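Local atomic coordinates of nucleoside hydrolase, putative (Trypanosoma brucei, PDB entry 3FZ0), a protein that belongs to the nucleoside hydrolase family and carries a bound calcium ion in a site formed mainly by acidic side chains. Residues 58-69 with 99-110; 20-28 with 351-359. The protein carries 2 engineered substitutions. All blocks are in the same frame, centred on the assembly; numbering follows the deposited sequence.

Contact 1. Residues 58-69 with 99-110. Engineered in segment 99-110: Gln100 (natural residue Lys).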
loop_
_atom_site.group_PDB
_atom_site.type_symbol
_atom_site.label_atom_id
_atom_site.label_comp_id
_atom_site.label_asym_id
_atom_site.label_seq_id
_atom_site.Cartn_x
_atom_site.Cartn_y
_atom_site.Cartn_z
ATOM N N ASP B 58 8.845 28.149 33.610
ATOM C CA ASP B 58 9.267 28.524 34.974
ATOM C C ASP B 58 10.684 29.082 34.976
ATOM O O ASP B 58 10.927 30.158 35.523
ATOM C CB ASP B 58 9.216 27.319 35.926
ATOM C CG ASP B 58 7.805 26.953 36.339
ATOM O OD1 ASP B 58 6.881 27.811 36.217
ATOM O OD2 ASP B 58 7.627 25.817 36.824
ATOM N N LEU B 59 11.601 28.349 34.339
ATOM C CA LEU B 59 12.990 28.751 34.237
ATOM C C LEU B 59 13.122 30.210 33.770
ATOM O O LEU B 59 13.870 30.976 34.340
ATOM C CB LEU B 59 13.731 27.792 33.315
ATOM C CG LEU B 59 15.261 27.865 33.297
ATOM C CD1 LEU B 59 15.838 27.484 34.690
ATOM C CD2 LEU B 59 15.845 26.981 32.211
ATOM N N TYR B 60 12.352 30.588 32.758
ATOM C CA TYR B 60 12.410 31.922 32.168
ATOM C C TYR B 60 11.488 32.943 32.821
ATOM O O TYR B 60 11.562 34.125 32.529
ATOM C CB TYR B 60 12.080 31.829 30.680
ATOM C CG TYR B 60 13.221 31.272 29.888
ATOM C CD1 TYR B 60 13.370 29.885 29.708
ATOM C CD2 TYR B 60 14.183 32.122 29.342
ATOM C CE1 TYR B 60 14.442 29.375 28.984
ATOM C CE2 TYR B 60 15.247 31.609 28.626
ATOM C CZ TYR B 60 15.368 30.251 28.450
ATOM O OH TYR B 60 16.424 29.767 27.731
ATOM N N ASP B 61 10.611 32.467 33.692
ATOM C CA ASP B 61 9.492 33.258 34.166
ATOM C C ASP B 61 8.628 33.826 33.079
ATOM O O ASP B 61 8.131 34.923 33.225
ATOM C CB ASP B 61 10.004 34.421 34.968
ATOM C CG ASP B 61 9.607 34.330 36.370
ATOM O OD1 ASP B 61 8.384 34.482 36.658
ATOM O OD2 ASP B 61 10.534 34.098 37.173
ATOM N N ALA B 62 8.470 33.101 31.983
ATOM C CA ALA B 62 7.763 33.634 30.817
ATOM C C ALA B 62 6.272 33.362 30.917
ATOM O O ALA B 62 5.862 32.254 31.297
ATOM C CB ALA B 62 8.323 33.030 29.538
ATOM N N ASP B 63 5.464 34.359 30.561
ATOM C CA ASP B 63 4.015 34.174 30.527
ATOM C C ASP B 63 3.467 33.777 29.149
ATOM O O ASP B 63 2.309 34.020 28.842
ATOM C CB ASP B 63 3.295 35.384 31.131
ATOM C CG ASP B 63 3.670 35.599 32.612
ATOM O OD1 ASP B 63 3.811 34.579 33.345
ATOM O OD2 ASP B 63 3.851 36.773 33.049
ATOM N N ILE B 64 4.283 33.122 28.338
ATOM C CA ILE B 64 3.838 32.551 27.053
ATOM C C ILE B 64 2.727 31.493 27.242
ATOM O O ILE B 64 2.911 30.552 27.999
ATOM C CB ILE B 64 5.031 31.890 26.338
ATOM C CG1 ILE B 64 6.160 32.916 26.148
ATOM C CG2 ILE B 64 4.624 31.293 25.015
ATOM C CD1 ILE B 64 7.450 32.281 25.632
ATOM N N PRO B 65 1.589 31.632 26.548
ATOM C CA PRO B 65 0.553 30.624 26.729
ATOM C C PRO B 65 0.853 29.326 25.979
ATOM O O PRO B 65 1.438 29.367 24.880
ATOM C CB PRO B 65 -0.711 31.309 26.179
ATOM C CG PRO B 65 -0.226 32.332 25.242
ATOM C CD PRO B 65 1.201 32.672 25.585
ATOM N N PHE B 66 0.480 28.187 26.577
ATOM C CA PHE B 66 0.670 26.881 25.940
ATOM C C PHE B 66 -0.598 26.008 25.965
ATOM O O PHE B 66 -1.449 26.143 26.861
ATOM C CB PHE B 66 1.928 26.143 26.429
ATOM C CG PHE B 66 2.026 25.992 27.938
ATOM C CD1 PHE B 66 1.899 24.744 28.523
ATOM C CD2 PHE B 66 2.289 27.093 28.757
ATOM C CE1 PHE B 66 2.007 24.595 29.882
ATOM C CE2 PHE B 66 2.391 26.950 30.129
ATOM C CZ PHE B 66 2.253 25.712 30.701
ATOM N N PHE B 67 -0.739 25.138 24.956
ATOM C CA PHE B 67 -2.022 24.502 24.691
ATOM C C PHE B 67 -1.911 23.010 24.407
ATOM O O PHE B 67 -0.941 22.578 23.734
ATOM C CB PHE B 67 -2.688 25.219 23.525
ATOM C CG PHE B 67 -2.864 26.701 23.757
ATOM C CD1 PHE B 67 -1.831 27.598 23.465
ATOM C CD2 PHE B 67 -4.060 27.194 24.269
ATOM C CE1 PHE B 67 -1.983 28.958 23.699
ATOM C CE2 PHE B 67 -4.233 28.574 24.498
ATOM C CZ PHE B 67 -3.187 29.448 24.212
ATOM N N ARG B 68 -2.872 22.231 24.938
ATOM C CA ARG B 68 -2.926 20.778 24.709
ATOM C C ARG B 68 -3.445 20.513 23.306
ATOM O O ARG B 68 -4.518 21.016 22.932
ATOM C CB ARG B 68 -3.815 20.069 25.752
ATOM C CG ARG B 68 -3.560 20.514 27.210
ATOM C CD ARG B 68 -4.527 19.912 28.259
ATOM N NE ARG B 68 -4.098 20.244 29.630
ATOM C CZ ARG B 68 -3.270 19.493 30.358
ATOM N NH1 ARG B 68 -2.791 18.357 29.862
ATOM N NH2 ARG B 68 -2.918 19.866 31.574
ATOM N N GLY B 69 -2.685 19.710 22.553
ATOM C CA GLY B 69 -3.054 19.306 21.208
ATOM C C GLY B 69 -3.429 17.830 21.118
ATOM O O GLY B 69 -3.914 17.247 22.089
ATOM N N SER B 99 5.360 22.632 37.720
ATOM C CA SER B 99 4.991 23.990 37.366
ATOM C C SER B 99 3.528 24.287 37.708
ATOM O O SER B 99 2.624 23.473 37.428
ATOM C CB SER B 99 5.198 24.177 35.860
ATOM O OG SER B 99 4.831 25.471 35.438
ATOM N N GLN B 100 3.293 25.474 38.259
ATOM C CA GLN B 100 1.936 25.952 38.538
ATOM C C GLN B 100 1.307 26.590 37.289
ATOM O O GLN B 100 0.120 26.905 37.265
ATOM C CB GLN B 100 1.961 26.937 39.704
ATOM C CG GLN B 100 2.644 26.379 40.959
ATOM C CD GLN B 100 1.708 25.479 41.755
ATOM O OE1 GLN B 100 0.815 25.956 42.468
ATOM N NE2 GLN B 100 1.896 24.172 41.629
ATOM N N ARG B 101 2.104 26.749 36.238
ATOM C CA ARG B 101 1.635 27.355 35.010
ATOM C C ARG B 101 0.616 26.473 34.262
ATOM O O ARG B 101 -0.302 26.996 33.603
ATOM C CB ARG B 101 2.823 27.713 34.118
ATOM C CG ARG B 101 3.506 28.994 34.523
ATOM C CD ARG B 101 4.731 29.311 33.712
ATOM N NE ARG B 101 5.712 29.894 34.604
ATOM C CZ ARG B 101 5.906 31.194 34.789
ATOM N NH1 ARG B 101 5.221 32.079 34.095
ATOM N NH2 ARG B 101 6.802 31.603 35.659
ATOM N N VAL B 102 0.760 25.151 34.385
ATOM C CA VAL B 102 -0.059 24.203 33.617
ATOM C C VAL B 102 -1.557 24.429 33.827
ATOM O O VAL B 102 -2.281 24.617 32.847
ATOM C CB VAL B 102 0.316 22.712 33.884
ATOM C CG1 VAL B 102 -0.636 21.780 33.167
ATOM C CG2 VAL B 102 1.730 22.422 33.460
ATOM N N ALA B 103 -2.005 24.431 35.088
ATOM C CA ALA B 103 -3.441 24.595 35.436
ATOM C C ALA B 103 -4.046 25.922 34.999
ATOM O O ALA B 103 -5.251 26.005 34.792
ATOM C CB ALA B 103 -3.683 24.396 36.951
ATOM N N LEU B 104 -3.209 26.950 34.878
ATOM C CA LEU B 104 -3.658 28.280 34.472
ATOM C C LEU B 104 -3.971 28.374 32.992
ATOM O O LEU B 104 -4.616 29.321 32.591
ATOM C CB LEU B 104 -2.591 29.338 34.758
ATOM C CG LEU B 104 -2.064 29.656 36.148
ATOM C CD1 LEU B 104 -0.940 30.756 36.069
ATOM C CD2 LEU B 104 -3.206 30.062 37.051
ATOM N N GLN B 105 -3.467 27.450 32.183
ATOM C CA GLN B 105 -3.556 27.589 30.733
ATOM C C GLN B 105 -4.993 27.399 30.288
ATOM O O GLN B 105 -5.719 26.659 30.927
ATOM C CB GLN B 105 -2.630 26.597 30.034
ATOM C CG GLN B 105 -1.170 26.809 30.300
ATOM C CD GLN B 105 -0.747 28.286 30.310
ATOM O OE1 GLN B 105 -0.733 28.956 29.285
ATOM N NE2 GLN B 105 -0.368 28.776 31.480
ATOM N N PRO B 106 -5.417 28.098 29.217
ATOM C CA PRO B 106 -6.756 27.926 28.583
ATOM C C PRO B 106 -7.033 26.512 28.065
ATOM O O PRO B 106 -6.100 25.803 27.712
ATOM C CB PRO B 106 -6.716 28.916 27.414
ATOM C CG PRO B 106 -5.667 29.969 27.834
ATOM C CD PRO B 106 -4.613 29.145 28.543
ATOM N N LYS B 107 -8.303 26.121 28.009
ATOM C CA LYS B 107 -8.695 24.762 27.579
ATOM C C LYS B 107 -8.632 24.489 26.080
ATOM O O LYS B 107 -8.485 23.324 25.651
ATOM C CB LYS B 107 -10.077 24.391 28.116
ATOM C CG LYS B 107 -10.175 24.430 29.654
ATOM C CD LYS B 107 -9.212 23.452 30.374
ATOM C CE LYS B 107 -9.225 23.687 31.898
ATOM N NZ LYS B 107 -7.905 23.361 32.521
ATOM N N ARG B 108 -8.748 25.547 25.294
ATOM C CA ARG B 108 -8.619 25.471 23.838
ATOM C C ARG B 108 -7.662 24.361 23.303
ATOM O O ARG B 108 -6.496 24.323 23.674
ATOM C CB ARG B 108 -8.168 26.856 23.336
ATOM C CG ARG B 108 -8.720 27.219 21.978
ATOM C CD ARG B 108 -8.327 28.613 21.548
ATOM N NE ARG B 108 -9.102 29.600 22.285
ATOM C CZ ARG B 108 -8.583 30.403 23.210
ATOM N NH1 ARG B 108 -7.267 30.394 23.496
ATOM N NH2 ARG B 108 -9.387 31.242 23.825
ATOM N N HIS B 109 -8.173 23.467 22.451
ATOM C CA HIS B 109 -7.326 22.579 21.641
ATOM C C HIS B 109 -6.268 23.424 20.910
ATOM O O HIS B 109 -6.554 24.543 20.449
ATOM C CB HIS B 109 -8.168 21.783 20.621
ATOM C CG HIS B 109 -7.456 20.600 20.006
ATOM N ND1 HIS B 109 -6.415 20.738 19.106
ATOM C CD2 HIS B 109 -7.651 19.264 20.149
ATOM C CE1 HIS B 109 -5.986 19.542 18.738
ATOM N NE2 HIS B 109 -6.717 18.631 19.357
ATOM N N ALA B 110 -5.056 22.879 20.815
ATOM C CA ALA B 110 -3.943 23.512 20.096
ATOM C C ALA B 110 -4.268 23.928 18.661
ATOM O O ALA B 110 -3.849 25.001 18.219
ATOM C CB ALA B 110 -2.715 22.607 20.107
#
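Arg101 reaches across to the end of helix 46-60 and the turn that follows it, where three aspartates collect round the rim of its guanidinium. NE gives a fairly straight bond to Asp58 OD1 (2.9 Å, 162° at the hydrogen), lying in the guanidinium plane but meeting the carboxylate oxygen on its anti side. NH1 pairs with Asp63 OD1 at 3.0 Å, the carboxylate turned moderately from the guanidinium, while NH2 makes a longer, weak salt bridge with Asp61 OD1, whose carboxylate stands almost perpendicular. A bend at chi3 carries the group into this ring of acids. Asp61 has the positive phi of a Schellman motif, and Arg101 packs against that helix end. At its own base, Arg101 N is capped by Ser99 OG.

Just past helix 101-104, Gln105 lies across one face of the Phe66 ring. The methylene CG of Gln105 stands over the ring centre, 3.6 Å from the centroid in a CH-pi contact, and the amide stacks almost parallel to the ring, 9° from it. Both ends of that amide are held: OE1 accepts from Phe66 N (3.1 Å) and NE2 donates to Arg101 O in a nearly straight bond (2.8 Å).

Phe67, next along strand 66-68, sends CE2 against Pro106 CB at 3.8 Å and beside Arg108 NH1, which is itself salt-bridged to Glu113. Farther along, Arg68 O receives Ala110 N, at the start of helix 110-120.

A single arginine thus answers three acids gathered at a helix C-terminus, where its positive charge probably also offsets the negative end of the helix dipole; the Gln105 amide, hydrogen-bonded at both ends and flat on Phe66, ties the strand to the loop with polar and apolar contacts at once.

Contact 2. Residues 20-28 with 351-359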
loop_
_atom_site.group_PDB
_atom_site.type_symbol
_atom_site.label_atom_id
_atom_site.label_comp_id
_atom_site.label_asym_id
_atom_site.label_seq_id
_atom_site.Cartn_x
_atom_site.Cartn_y
_atom_site.Cartn_z
ATOM N N ALA B 20 13.261 21.445 23.923
ATOM C CA ALA B 20 13.563 22.449 24.940
ATOM C C ALA B 20 14.701 23.360 24.495
ATOM O O ALA B 20 14.558 24.566 24.615
ATOM C CB ALA B 20 13.866 21.810 26.292
ATOM N N ILE B 21 15.812 22.796 23.997
ATOM C CA ILE B 21 16.932 23.594 23.467
ATOM C C ILE B 21 16.432 24.511 22.326
ATOM O O ILE B 21 16.813 25.681 22.247
ATOM C CB ILE B 21 18.110 22.702 22.922
ATOM C CG1 ILE B 21 18.689 21.818 24.038
ATOM C CG2 ILE B 21 19.219 23.582 22.236
ATOM C CD1 ILE B 21 19.270 22.574 25.227
ATOM N N ALA B 22 15.585 23.975 21.450
ATOM C CA ALA B 22 15.024 24.787 20.348
ATOM C C ALA B 22 14.196 25.994 20.844
ATOM O O ALA B 22 14.323 27.119 20.321
ATOM C CB ALA B 22 14.189 23.921 19.405
ATOM N N ILE B 23 13.346 25.754 21.848
ATOM C CA ILE B 23 12.512 26.829 22.397
ATOM C C ILE B 23 13.405 27.845 23.120
ATOM O O ILE B 23 13.178 29.048 23.019
ATOM C CB ILE B 23 11.359 26.274 23.298
ATOM C CG1 ILE B 23 10.409 25.407 22.449
ATOM C CG2 ILE B 23 10.601 27.399 23.962
ATOM C CD1 ILE B 23 9.569 24.392 23.215
ATOM N N MET B 24 14.428 27.351 23.805
ATOM C CA MET B 24 15.427 28.193 24.433
ATOM C C MET B 24 16.111 29.082 23.406
ATOM O O MET B 24 16.356 30.268 23.653
ATOM C CB MET B 24 16.449 27.359 25.218
ATOM C CG MET B 24 15.885 26.651 26.478
ATOM S SD MET B 24 17.118 25.639 27.366
ATOM C CE MET B 24 17.713 26.784 28.583
ATOM N N LEU B 25 16.369 28.526 22.235
ATOM C CA LEU B 25 17.052 29.265 21.190
ATOM C C LEU B 25 16.133 30.376 20.671
ATOM O O LEU B 25 16.541 31.562 20.608
ATOM C CB LEU B 25 17.506 28.324 20.079
ATOM C CG LEU B 25 18.579 28.721 19.062
ATOM C CD1 LEU B 25 18.978 27.491 18.255
ATOM C CD2 LEU B 25 18.123 29.775 18.136
ATOM N N ALA B 26 14.898 30.015 20.320
ATOM C CA ALA B 26 13.875 31.023 19.955
ATOM C C ALA B 26 13.717 32.140 20.994
ATOM O O ALA B 26 13.587 33.297 20.621
ATOM C CB ALA B 26 12.546 30.360 19.723
ATOM N N MET B 27 13.755 31.785 22.283
ATOM C CA MET B 27 13.494 32.754 23.334
ATOM C C MET B 27 14.649 33.645 23.708
ATOM O O MET B 27 14.458 34.523 24.534
ATOM C CB MET B 27 12.980 32.056 24.586
ATOM C CG MET B 27 11.516 31.711 24.511
ATOM S SD MET B 27 11.018 30.869 25.998
ATOM C CE MET B 27 12.385 29.749 26.179
ATOM N N THR B 28 15.836 33.415 23.150
ATOM C CA THR B 28 17.046 34.146 23.570
ATOM C C THR B 28 17.665 34.858 22.374
ATOM O O THR B 28 18.789 35.279 22.395
ATOM C CB THR B 28 18.110 33.217 24.197
ATOM O OG1 THR B 28 18.470 32.159 23.273
ATOM C CG2 THR B 28 17.608 32.653 25.515
ATOM N N ALA B 351 24.552 30.317 18.303
ATOM C CA ALA B 351 23.174 30.425 18.813
ATOM C C ALA B 351 23.001 29.628 20.117
ATOM O O ALA B 351 22.283 30.070 21.027
ATOM C CB ALA B 351 22.167 29.954 17.750
ATOM N N LEU B 352 23.641 28.450 20.193
ATOM C CA LEU B 352 23.608 27.645 21.405
ATOM C C LEU B 352 24.380 28.373 22.501
ATOM O O LEU B 352 23.946 28.445 23.649
ATOM C CB LEU B 352 24.189 26.254 21.188
ATOM C CG LEU B 352 23.533 25.221 20.269
ATOM C CD1 LEU B 352 24.301 23.881 20.378
ATOM C CD2 LEU B 352 22.066 25.019 20.562
ATOM N N ARG B 353 25.521 28.920 22.119
ATOM C CA ARG B 353 26.325 29.728 23.021
ATOM C C ARG B 353 25.462 30.878 23.571
ATOM O O ARG B 353 25.498 31.170 24.763
ATOM C CB ARG B 353 27.585 30.265 22.307
ATOM C CG ARG B 353 28.940 29.894 22.958
ATOM C CD ARG B 353 30.206 30.544 22.274
ATOM N NE ARG B 353 30.206 30.403 20.808
ATOM C CZ ARG B 353 30.846 29.449 20.118
ATOM N NH1 ARG B 353 31.609 28.540 20.731
ATOM N NH2 ARG B 353 30.723 29.413 18.784
ATOM N N ASP B 354 24.648 31.476 22.716
ATOM C CA ASP B 354 23.819 32.609 23.111
ATOM C C ASP B 354 22.732 32.238 24.119
ATOM O O ASP B 354 22.353 33.084 24.951
ATOM C CB ASP B 354 23.242 33.343 21.899
ATOM C CG ASP B 354 24.284 34.181 21.181
ATOM O OD1 ASP B 354 24.007 34.609 20.047
ATOM O OD2 ASP B 354 25.402 34.407 21.723
ATOM N N ILE B 355 22.274 30.987 24.093
ATOM C CA ILE B 355 21.341 30.533 25.117
ATOM C C ILE B 355 21.909 30.713 26.536
ATOM O O ILE B 355 21.222 31.244 27.409
ATOM C CB ILE B 355 20.917 29.064 24.916
ATOM C CG1 ILE B 355 20.183 28.900 23.601
ATOM C CG2 ILE B 355 20.063 28.570 26.094
ATOM C CD1 ILE B 355 19.968 27.445 23.185
ATOM N N VAL B 356 23.156 30.284 26.763
ATOM C CA VAL B 356 23.687 30.265 28.132
ATOM C C VAL B 356 24.163 31.638 28.608
ATOM O O VAL B 356 24.495 31.826 29.794
ATOM C CB VAL B 356 24.737 29.136 28.354
ATOM C CG1 VAL B 356 24.133 27.775 28.074
ATOM C CG2 VAL B 356 26.016 29.351 27.514
ATOM N N GLU B 357 24.199 32.596 27.681
ATOM C CA GLU B 357 24.694 33.953 27.963
ATOM C C GLU B 357 23.533 34.969 28.045
ATOM O O GLU B 357 23.727 36.182 28.129
ATOM C CB GLU B 357 25.705 34.396 26.897
ATOM C CG GLU B 357 27.029 33.660 26.860
ATOM C CD GLU B 357 27.895 34.175 25.714
ATOM O OE1 GLU B 357 27.324 34.856 24.847
ATOM O OE2 GLU B 357 29.127 33.945 25.680
ATOM N N TYR B 358 22.317 34.467 28.010
ATOM C CA TYR B 358 21.154 35.329 27.921
ATOM C C TYR B 358 20.866 36.063 29.245
ATOM O O TYR B 358 20.823 35.457 30.325
ATOM C CB TYR B 358 19.938 34.507 27.510
ATOM C CG TYR B 358 18.613 35.248 27.468
ATOM C CD1 TYR B 358 18.347 36.181 26.462
ATOM C CD2 TYR B 358 17.617 35.007 28.413
ATOM C CE1 TYR B 358 17.148 36.856 26.398
ATOM C CE2 TYR B 358 16.390 35.687 28.368
ATOM C CZ TYR B 358 16.160 36.601 27.337
ATOM O OH TYR B 358 14.946 37.272 27.255
ATOM N N VAL B 359 20.673 37.372 29.148
ATOM C CA VAL B 359 20.216 38.165 30.279
ATOM C C VAL B 359 18.919 38.846 29.820
ATOM O O VAL B 359 18.895 39.537 28.797
ATOM C CB VAL B 359 21.245 39.200 30.690
ATOM C CG1 VAL B 359 20.820 39.865 31.984
ATOM C CG2 VAL B 359 22.607 38.544 30.820
HETATM O O HOH W 1 20.073 31.752 20.958
#
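Helices 20-27 and 351-356 cross steeply, at 79° with their axes 9.0 Å apart, and the backbones come nearest where the first helix has ended, at Thr28 beside Ile355. Ile355 is the central residue of the packing. Its CG1 lies beside the backbone N (chi1 -63°) and, with chi2 extended, carries CD1 onto helix 20-27, against Ile21 O (3.7 Å), Leu25 N and Leu25 CB. The CG2 branch meets Met24 at CB and at the terminal CE. Next to Ile355, Ile21 CG2 touches Leu352 CD2 at 3.6 Å, the two side chains crossing at about a right angle, and Ala351 CB rests on the branch point of Leu25, 4.0 Å from its CG.

Thr28 does two jobs. Its OG1 lies between the backbone N and the carbonyl carbon (chi1 57°), from where it donates back to Met24 O at 2.9 Å and accepts from a water that also donates to Ala351 O; that water bridges the segments at 2.8 Å to each of the two protein oxygens, Thr28 OG1 and Ala351 O. The methyl CG2 faces Tyr358, seated over one face of the ring but displaced toward its rim, 3.8 Å from the centroid in a CH-pi contact. Tyr358 O accepts a hydrogen bond from Trp242 NE1.

Other helices complete the apolar surroundings: Met24 and Ile21 reach Ile246 of helix 241-249, and Ile21 also touches Ala284 of helix 282-291. This is helix-on-helix packing in the nucleoside hydrolase fold, where a mixed sheet is flanked by helices, and it sets the C-terminal helix against the first one, helix 17-27, which carries the calcium ligand Asp19 in its first turn and follows Asp14, another ligand of the ion.

Overall arrangement
Contact 2 closes a loop of more than three hundred residues, joining the first helix of the chain to the last, and contact 1 is nested inside that loop. Their centres lie about 20 Å apart. Contact 1 sits at one margin of the main sheet, where strand 66-68 is the outermost strand within the chain and pairs with 32-39, whereas contact 2 is a buried meeting of helices. Tyr60, at the end of helix 46-60, bridges them: its OH lies 3.4 Å from Met24 CE, and Ile64 adds a touch on Met27. Helix 17-27 thus packs against both helix 345-356 and the end of helix 46-60, which leads into strand 66-68, so the two contacts meet on one helix.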